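Local coordinates for monosaccharide ABC transporter substrate-binding protein, CUT2 family (Acidothermus cellulolyticus, PDB 4RU1) that probably serves as the sugar-capturing component of an ABC importer and here holds myo-inositol in the cleft between its two lobes, at residues K144-V149 with L202-G207; C148-Q153 with Y173-V178. One frame throughout, in Å; residues are numbered along the deposited sequence.

Interaction 1 (K144-V149 with L202-G207). With INS (1,2,3,4,5,6-hexahydroxy-cyclohexane), chain M.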
ATOM      1  N   LYS A 144      -0.133 -25.251  -4.193  1.00 17.40           N
ATOM      2  CA  LYS A 144      -0.858 -26.032  -3.183  1.00 19.83           C
ATOM      3  C   LYS A 144      -0.740 -25.524  -1.741  1.00 14.68           C
ATOM      4  O   LYS A 144      -1.490 -25.972  -0.925  1.00 19.48           O
ATOM      5  CB  LYS A 144      -0.328 -27.488  -3.159  1.00 24.59           C
ATOM      6  CG  LYS A 144      -0.304 -28.268  -4.495  1.00 40.29           C
ATOM      7  CD  LYS A 144      -1.686 -28.439  -5.131  1.00 50.39           C
ATOM      8  CE  LYS A 144      -1.580 -29.102  -6.514  1.00 36.41           C
ATOM      9  NZ  LYS A 144      -2.561 -28.531  -7.483  1.00 49.88           N
ATOM     10  N   HIS A 145       0.319 -24.763  -1.415  1.00 16.62           N
ATOM     11  CA  HIS A 145       0.568 -24.315  -0.065  1.00 16.18           C
ATOM     12  C   HIS A 145       1.216 -22.929  -0.088  1.00 12.49           C
ATOM     13  O   HIS A 145       2.400 -22.768  -0.320  1.00 17.35           O
ATOM     14  CB  HIS A 145       1.398 -25.318   0.733  1.00 18.71           C
ATOM     15  CG  HIS A 145       1.605 -24.895   2.152  1.00 15.48           C
ATOM     16  ND1 HIS A 145       2.334 -25.610   3.071  1.00 17.53           N
ATOM     17  CD2 HIS A 145       1.102 -23.829   2.832  1.00 16.23           C
ATOM     18  CE1 HIS A 145       2.325 -24.976   4.231  1.00 20.45           C
ATOM     19  NE2 HIS A 145       1.607 -23.874   4.103  1.00 17.64           N
ATOM     20  N   VAL A 146       0.372 -21.912   0.160  1.00 14.30           N
ATOM     21  CA  VAL A 146       0.886 -20.537   0.157  1.00 17.51           C
ATOM     22  C   VAL A 146       1.274 -20.018   1.553  1.00 16.80           C
ATOM     23  O   VAL A 146       0.619 -20.346   2.545  1.00 15.93           O
ATOM     24  CB  VAL A 146      -0.157 -19.578  -0.447  1.00 16.43           C
ATOM     25  CG1 VAL A 146      -1.420 -19.512   0.380  1.00 18.07           C
ATOM     26  CG2 VAL A 146       0.426 -18.163  -0.652  1.00 19.49           C
ATOM     27  N   LEU A 147       2.397 -19.283   1.616  1.00 16.44           N
ATOM     28  CA  LEU A 147       2.826 -18.514   2.785  1.00 13.47           C
ATOM     29  C   LEU A 147       2.640 -17.070   2.483  1.00 15.51           C
ATOM     30  O   LEU A 147       3.275 -16.518   1.538  1.00 17.79           O
ATOM     31  CB  LEU A 147       4.303 -18.798   3.002  1.00 14.41           C
ATOM     32  CG  LEU A 147       4.904 -18.077   4.169  1.00 16.24           C
ATOM     33  CD1 LEU A 147       4.309 -18.559   5.468  1.00 19.46           C
ATOM     34  CD2 LEU A 147       6.424 -18.265   4.210  1.00 20.01           C
ATOM     35  N   CYS A 148       1.786 -16.413   3.261  1.00 13.34           N
ATOM     36  CA  CYS A 148       1.586 -14.961   3.116  1.00 14.35           C
ATOM     37  C   CYS A 148       2.420 -14.272   4.182  1.00 17.83           C
ATOM     38  O   CYS A 148       2.301 -14.616   5.362  1.00 17.90           O
ATOM     39  CB  CYS A 148       0.149 -14.612   3.362  1.00 14.43           C
ATOM     40  SG  CYS A 148      -0.879 -14.988   1.946  1.00 23.14           S
ATOM     41  N   VAL A 149       3.287 -13.345   3.779  1.00 14.77           N
ATOM     42  CA  VAL A 149       4.266 -12.699   4.681  1.00 16.36           C
ATOM     43  C   VAL A 149       3.807 -11.300   4.924  1.00 15.66           C
ATOM     44  O   VAL A 149       3.587 -10.572   3.973  1.00 14.86           O
ATOM     45  CB  VAL A 149       5.685 -12.764   4.135  1.00 17.03           C
ATOM     46  CG1 VAL A 149       6.664 -12.053   5.095  1.00 16.73           C
ATOM     47  CG2 VAL A 149       6.086 -14.225   3.922  1.00 16.73           C
ATOM     48  N   LEU A 202       4.509 -21.479  -2.627  1.00 16.27           N
ATOM     49  CA  LEU A 202       4.405 -20.062  -3.083  1.00 14.58           C
ATOM     50  C   LEU A 202       4.509 -19.187  -1.799  1.00 16.89           C
ATOM     51  O   LEU A 202       3.793 -19.460  -0.796  1.00 17.04           O
ATOM     52  CB  LEU A 202       3.077 -19.800  -3.795  1.00 16.00           C
ATOM     53  CG  LEU A 202       2.859 -18.386  -4.283  1.00 17.73           C
ATOM     54  CD1 LEU A 202       3.884 -18.005  -5.367  1.00 14.71           C
ATOM     55  CD2 LEU A 202       1.422 -18.205  -4.777  1.00 19.40           C
ATOM     56  N   VAL A 203       5.337 -18.150  -1.893  1.00 14.80           N
ATOM     57  CA  VAL A 203       5.411 -17.095  -0.862  1.00 12.16           C
ATOM     58  C   VAL A 203       4.809 -15.860  -1.550  1.00 16.21           C
ATOM     59  O   VAL A 203       5.250 -15.452  -2.647  1.00 15.48           O
ATOM     60  CB  VAL A 203       6.897 -16.775  -0.493  1.00 12.49           C
ATOM     61  CG1 VAL A 203       7.038 -15.634   0.494  1.00 15.89           C
ATOM     62  CG2 VAL A 203       7.613 -18.050   0.006  1.00 14.06           C
ATOM     63  N   ILE A 204       3.782 -15.283  -0.923  1.00 16.57           N
ATOM     64  CA  ILE A 204       3.258 -13.952  -1.338  1.00 14.00           C
ATOM     65  C   ILE A 204       3.665 -12.902  -0.340  1.00 14.04           C
ATOM     66  O   ILE A 204       3.333 -13.007   0.863  1.00 12.89           O
ATOM     67  CB  ILE A 204       1.729 -13.946  -1.469  1.00 13.56           C
ATOM     68  CG1 ILE A 204       1.301 -14.948  -2.508  1.00 14.94           C
ATOM     69  CG2 ILE A 204       1.237 -12.538  -1.864  1.00 16.80           C
ATOM     70  CD1 ILE A 204      -0.210 -15.031  -2.682  1.00 16.78           C
ATOM     71  N   THR A 205       4.508 -11.957  -0.819  1.00 12.79           N
ATOM     72  CA  THR A 205       4.960 -10.844  -0.034  1.00 14.14           C
ATOM     73  C   THR A 205       4.050  -9.640  -0.265  1.00 15.54           C
ATOM     74  O   THR A 205       3.432  -9.521  -1.343  1.00 14.98           O
ATOM     75  CB  THR A 205       6.430 -10.494  -0.302  1.00 15.39           C
ATOM     76  OG1 THR A 205       6.601 -10.182  -1.685  1.00 15.43           O
ATOM     77  CG2 THR A 205       7.291 -11.620   0.162  1.00 13.54           C
ATOM     78  N   LEU A 206       3.903  -8.779   0.765  1.00 13.42           N
ATOM     79  CA  LEU A 206       2.967  -7.646   0.762  1.00 11.58           C
ATOM     80  C   LEU A 206       3.626  -6.277   0.451  1.00 13.71           C
ATOM     81  O   LEU A 206       2.987  -5.193   0.558  1.00 15.99           O
ATOM     82  CB  LEU A 206       2.135  -7.565   1.993  1.00 13.58           C
ATOM     83  CG  LEU A 206       1.401  -8.824   2.353  1.00 19.75           C
ATOM     84  CD1 LEU A 206       0.463  -8.601   3.538  1.00 20.16           C
ATOM     85  CD2 LEU A 206       0.706  -9.556   1.266  1.00 14.98           C
ATOM     86  N   GLY A 207       4.902  -6.313   0.054  1.00 13.50           N
ATOM     87  CA  GLY A 207       5.600  -5.176  -0.463  1.00 12.84           C
ATOM     88  C   GLY A 207       6.816  -5.596  -1.233  1.00 13.86           C
ATOM     89  O   GLY A 207       7.393  -6.694  -0.972  1.00 15.67           O
TER
HETATM   90  C1  INS M 401       2.016  -1.382   0.563  1.00 11.78           C
HETATM   91  C2  INS M 401       3.249  -1.835   1.330  1.00 20.58           C
HETATM   92  C3  INS M 401       3.628  -0.759   2.347  1.00 15.87           C
HETATM   93  C4  INS M 401       2.472  -0.328   3.222  1.00 13.86           C
HETATM   94  C5  INS M 401       1.314   0.165   2.415  1.00 10.17           C
HETATM   95  C6  INS M 401       0.853  -0.830   1.384  1.00 14.39           C
HETATM   96  O1  INS M 401       1.554  -2.369  -0.373  1.00 13.76           O
HETATM   97  O2  INS M 401       2.839  -2.994   2.076  1.00 20.99           O
HETATM   98  O3  INS M 401       4.665  -1.342   3.162  1.00 19.61           O
HETATM   99  O4  INS M 401       2.890   0.694   4.161  1.00 17.88           O
HETATM  100  O5  INS M 401       0.158   0.460   3.230  1.00 13.46           O
HETATM  101  O6  INS M 401      -0.189  -0.269   0.533  1.00 14.59           O
HETATM  102  O   HOH W   1       5.299  -8.654   3.256  1.00 15.43           O
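Val149 and Val203 meet on one face of the sheet, Val146 and Ile204 on the other, where two parallel strands run side by side inside one Rossmann-like lobe of a periplasmic binding protein. Val149 gives up more surface to the other strand than any other residue here. With its CG1 anti to the backbone N (chi1 179°), its other methyl, CG2, lies 3.8 Å from Val203 CG1, and the side chain also touches Ile210 of helix 208-220. On the opposite face Ile204 extends its longer branch so that CD1 comes within 3.8 Å of Val146 CG2, the two chains crossing at a slant. Leu202 sets its CD2 beside the same valine methyl, 4.2 Å off. Such beta-branched and leucine side chains suit interior strands roofed by helices on both faces. The backbone bonds hold the register: Leu147 N reaches Leu202 O at 2.8 Å, and Val149 N reaches Ile204 O at 2.9 Å. Past the last of these the strands part, and a water bridges them, donating to Val149 O at 2.7 Å while accepting from Leu206 N. There Leu206 O faces the ligand and accepts a hydrogen bond from inositol O2 at 2.7 Å.

Interaction 2 (C148-Q153 with Y173-V178). With INS (1,2,3,4,5,6-hexahydroxy-cyclohexane), chain M.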
ATOM      1  N   CYS A 148       1.786 -16.413   3.261  1.00 13.34           N
ATOM      2  CA  CYS A 148       1.586 -14.961   3.116  1.00 14.35           C
ATOM      3  C   CYS A 148       2.420 -14.272   4.182  1.00 17.83           C
ATOM      4  O   CYS A 148       2.301 -14.616   5.362  1.00 17.90           O
ATOM      5  CB  CYS A 148       0.149 -14.612   3.362  1.00 14.43           C
ATOM      6  SG  CYS A 148      -0.879 -14.988   1.946  1.00 23.14           S
ATOM      7  N   VAL A 149       3.287 -13.345   3.779  1.00 14.77           N
ATOM      8  CA  VAL A 149       4.266 -12.699   4.681  1.00 16.36           C
ATOM      9  C   VAL A 149       3.807 -11.300   4.924  1.00 15.66           C
ATOM     10  O   VAL A 149       3.587 -10.572   3.973  1.00 14.86           O
ATOM     11  CB  VAL A 149       5.685 -12.764   4.135  1.00 17.03           C
ATOM     12  CG1 VAL A 149       6.664 -12.053   5.095  1.00 16.73           C
ATOM     13  CG2 VAL A 149       6.086 -14.225   3.922  1.00 16.73           C
ATOM     14  N   LEU A 150       3.602 -10.953   6.186  1.00 14.89           N
ATOM     15  CA  LEU A 150       3.112  -9.621   6.583  1.00 14.53           C
ATOM     16  C   LEU A 150       4.193  -8.900   7.351  1.00 14.83           C
ATOM     17  O   LEU A 150       4.679  -9.443   8.346  1.00 16.37           O
ATOM     18  CB  LEU A 150       1.863  -9.707   7.498  1.00 17.50           C
ATOM     19  CG  LEU A 150       0.692 -10.407   6.860  1.00 16.13           C
ATOM     20  CD1 LEU A 150       0.605 -11.845   7.341  1.00 18.79           C
ATOM     21  CD2 LEU A 150      -0.611  -9.685   7.252  1.00 17.90           C
ATOM     22  N   GLN A 151       4.529  -7.681   6.941  1.00 14.63           N
ATOM     23  CA  GLN A 151       5.628  -6.974   7.555  1.00 16.93           C
ATOM     24  C   GLN A 151       5.272  -6.117   8.733  1.00 16.50           C
ATOM     25  O   GLN A 151       6.156  -5.417   9.254  1.00 18.49           O
ATOM     26  CB  GLN A 151       6.407  -6.201   6.514  1.00 15.14           C
ATOM     27  CG  GLN A 151       5.688  -4.981   5.939  1.00 22.22           C
ATOM     28  CD  GLN A 151       4.777  -5.243   4.729  1.00 18.52           C
ATOM     29  OE1 GLN A 151       4.305  -6.340   4.469  1.00 14.87           O
ATOM     30  NE2 GLN A 151       4.492  -4.194   3.988  1.00 24.93           N
ATOM     31  N   ALA A 152       4.004  -6.081   9.106  1.00 16.32           N
ATOM     32  CA  ALA A 152       3.549  -5.344  10.287  1.00 15.79           C
ATOM     33  C   ALA A 152       2.309  -6.060  10.750  1.00 17.31           C
ATOM     34  O   ALA A 152       1.625  -6.733   9.955  1.00 14.87           O
ATOM     35  CB  ALA A 152       3.231  -3.907   9.960  1.00 19.41           C
ATOM     36  N   GLN A 153       2.062  -5.960  12.047  1.00 17.78           N
ATOM     37  CA  GLN A 153       0.799  -6.367  12.691  1.00 18.02           C
ATOM     38  C   GLN A 153      -0.175  -5.228  12.887  1.00 16.67           C
ATOM     39  O   GLN A 153       0.232  -4.064  12.905  1.00 17.67           O
ATOM     40  CB  GLN A 153       1.074  -7.047  14.046  1.00 17.80           C
ATOM     41  CG  GLN A 153       1.939  -8.298  13.976  1.00 18.46           C
ATOM     42  CD  GLN A 153       2.122  -8.923  15.364  1.00 20.53           C
ATOM     43  OE1 GLN A 153       3.168  -8.773  16.006  1.00 27.93           O
ATOM     44  NE2 GLN A 153       1.110  -9.550  15.822  1.00 16.34           N
ATOM     45  N   TYR A 173      -2.906 -22.811   3.662  1.00 21.46           N
ATOM     46  CA  TYR A 173      -2.590 -21.381   3.894  1.00 16.61           C
ATOM     47  C   TYR A 173      -1.907 -21.195   5.208  1.00 20.82           C
ATOM     48  O   TYR A 173      -2.317 -21.733   6.259  1.00 20.55           O
ATOM     49  CB  TYR A 173      -3.922 -20.618   3.810  1.00 18.17           C
ATOM     50  CG  TYR A 173      -3.896 -19.131   4.235  1.00 21.06           C
ATOM     51  CD1 TYR A 173      -3.542 -18.100   3.348  1.00 25.37           C
ATOM     52  CD2 TYR A 173      -4.178 -18.793   5.560  1.00 20.60           C
ATOM     53  CE1 TYR A 173      -3.461 -16.769   3.805  1.00 18.22           C
ATOM     54  CE2 TYR A 173      -4.158 -17.483   6.026  1.00 17.93           C
ATOM     55  CZ  TYR A 173      -3.798 -16.478   5.155  1.00 19.26           C
ATOM     56  OH  TYR A 173      -3.782 -15.227   5.701  1.00 24.84           O
ATOM     57  N   THR A 174      -0.800 -20.449   5.154  1.00 17.23           N
ATOM     58  CA  THR A 174      -0.020 -20.138   6.322  1.00 17.15           C
ATOM     59  C   THR A 174       0.363 -18.662   6.309  1.00 16.52           C
ATOM     60  O   THR A 174       0.764 -18.152   5.258  1.00 16.64           O
ATOM     61  CB  THR A 174       1.292 -20.978   6.323  1.00 19.66           C
ATOM     62  OG1 THR A 174       0.968 -22.361   6.286  1.00 19.72           O
ATOM     63  CG2 THR A 174       2.056 -20.750   7.602  1.00 22.31           C
ATOM     64  N   LYS A 175       0.237 -17.959   7.451  1.00 14.95           N
ATOM     65  CA  LYS A 175       0.623 -16.588   7.591  1.00 15.82           C
ATOM     66  C   LYS A 175       1.912 -16.564   8.388  1.00 17.89           C
ATOM     67  O   LYS A 175       2.030 -17.285   9.426  1.00 14.70           O
ATOM     68  CB  LYS A 175      -0.466 -15.787   8.343  1.00 20.66           C
ATOM     69  CG  LYS A 175      -1.396 -14.968   7.499  1.00 60.95           C
ATOM     70  CD  LYS A 175      -1.859 -13.721   8.252  1.00 41.23           C
ATOM     71  CE  LYS A 175      -2.860 -14.053   9.294  1.00 36.04           C
ATOM     72  NZ  LYS A 175      -3.523 -12.803   9.742  1.00 26.90           N
ATOM     73  N   LEU A 176       2.786 -15.615   8.058  1.00 15.79           N
ATOM     74  CA  LEU A 176       4.003 -15.370   8.794  1.00 13.83           C
ATOM     75  C   LEU A 176       4.214 -13.860   8.954  1.00 13.63           C
ATOM     76  O   LEU A 176       4.293 -13.125   7.938  1.00 14.92           O
ATOM     77  CB  LEU A 176       5.165 -15.908   8.056  1.00 11.91           C
ATOM     78  CG  LEU A 176       6.561 -15.581   8.595  1.00 15.96           C
ATOM     79  CD1 LEU A 176       6.823 -16.221   9.960  1.00 17.69           C
ATOM     80  CD2 LEU A 176       7.658 -16.014   7.657  1.00 16.24           C
ATOM     81  N   TYR A 177       4.335 -13.401  10.184  1.00 12.95           N
ATOM     82  CA  TYR A 177       4.656 -12.064  10.502  1.00 14.52           C
ATOM     83  C   TYR A 177       6.178 -11.918  10.627  1.00 15.20           C
ATOM     84  O   TYR A 177       6.850 -12.708  11.262  1.00 17.23           O
ATOM     85  CB  TYR A 177       3.992 -11.593  11.823  1.00 12.57           C
ATOM     86  CG  TYR A 177       2.464 -11.428  11.697  1.00 14.16           C
ATOM     87  CD1 TYR A 177       1.879 -10.288  11.114  1.00 12.04           C
ATOM     88  CD2 TYR A 177       1.621 -12.487  11.972  1.00 13.33           C
ATOM     89  CE1 TYR A 177       0.518 -10.177  10.997  1.00 11.34           C
ATOM     90  CE2 TYR A 177       0.240 -12.407  11.818  1.00 15.61           C
ATOM     91  CZ  TYR A 177      -0.311 -11.265  11.292  1.00 13.78           C
ATOM     92  OH  TYR A 177      -1.688 -11.122  11.112  1.00 16.71           O
ATOM     93  N   VAL A 178       6.688 -10.824  10.059  1.00 15.97           N
ATOM     94  CA  VAL A 178       8.126 -10.481  10.129  1.00 13.72           C
ATOM     95  C   VAL A 178       8.218  -9.052  10.463  1.00 16.47           C
ATOM     96  O   VAL A 178       7.272  -8.273  10.269  1.00 16.31           O
ATOM     97  CB  VAL A 178       8.805 -10.768   8.731  1.00 18.26           C
ATOM     98  CG1 VAL A 178       8.730 -12.226   8.283  1.00 14.57           C
ATOM     99  CG2 VAL A 178       8.293  -9.894   7.597  1.00 15.86           C
TER
HETATM  100  C1  INS M 401       2.016  -1.382   0.563  1.00 11.78           C
HETATM  101  C2  INS M 401       3.249  -1.835   1.330  1.00 20.58           C
HETATM  102  C3  INS M 401       3.628  -0.759   2.347  1.00 15.87           C
HETATM  103  C4  INS M 401       2.472  -0.328   3.222  1.00 13.86           C
HETATM  104  C5  INS M 401       1.314   0.165   2.415  1.00 10.17           C
HETATM  105  C6  INS M 401       0.853  -0.830   1.384  1.00 14.39           C
HETATM  106  O1  INS M 401       1.554  -2.369  -0.373  1.00 13.76           O
HETATM  107  O2  INS M 401       2.839  -2.994   2.076  1.00 20.99           O
HETATM  108  O3  INS M 401       4.665  -1.342   3.162  1.00 19.61           O
HETATM  109  O4  INS M 401       2.890   0.694   4.161  1.00 17.88           O
HETATM  110  O5  INS M 401       0.158   0.460   3.230  1.00 13.46           O
HETATM  111  O6  INS M 401      -0.189  -0.269   0.533  1.00 14.59           O
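Leu150 and Tyr177 run alongside each other in the same direction, on neighbouring parallel strands of a beta-alpha-beta unit in which helix 156-168 makes the crossover. Leu150 CD1 sits over one face of the phenol ring, 4.2 Å from its centroid, a CH-pi contact displaced from the ring centre. Gln153 CG comes within 3.5 Å of Tyr177 CD1, and Ala152 O lies in the ring plane at its edge. On the other face of the sheet Val149 CG1 meets Val178 CG2 at 3.7 Å, while nearer the start of the strands Cys148 SG stands obliquely off the Tyr173 ring. Backbone bonds fix this pairing, among them Leu150 N to Leu176 O at 2.9 Å. Further out, Lys175 NZ donates to Tyr177 OH at 2.8 Å; Lys175 NZ also forms a salt bridge and Tyr177 OH a hydrogen bond with Glu159 of the crossover helix. Tyrosine suits this partly exposed place, its ring packing on Leu150 while its hydroxyl meets both charges. A leucine in place of Tyr177 would probably leave Lys175 and Glu159 without their shared hydroxyl and Leu150 without a flat ring face. Beyond the strand, Gln151 bends at chi2 (-87°) toward the ligand, and its NE2 donates to inositol O2 at 2.8 Å and, weakly, to O3.

How the interactions relate
Strand 145-150 serves both contacts: interaction 1 pairs it with strand 202-205, interaction 2 with the edge strand 172-177 on its other side, and their centres lie 8 Å apart. Cys148 and Val149 belong to both. At the far end from the ligand, His145 NE2 and Thr174 OG1 are probably hydrogen-bonded at 2.7 Å, linking the two. At the cleft end Gln151 OE1 packs against Leu206 CB at 3.5 Å, and both residues reach inositol O2, which gives its proton to the Leu206 carbonyl and accepts from the Gln151 amide. Arg161, Asp231, Gln251, Asp33 and Asn108 are also hydrogen-bonded to the polyol, whose many hydroxyls suit such polar partners.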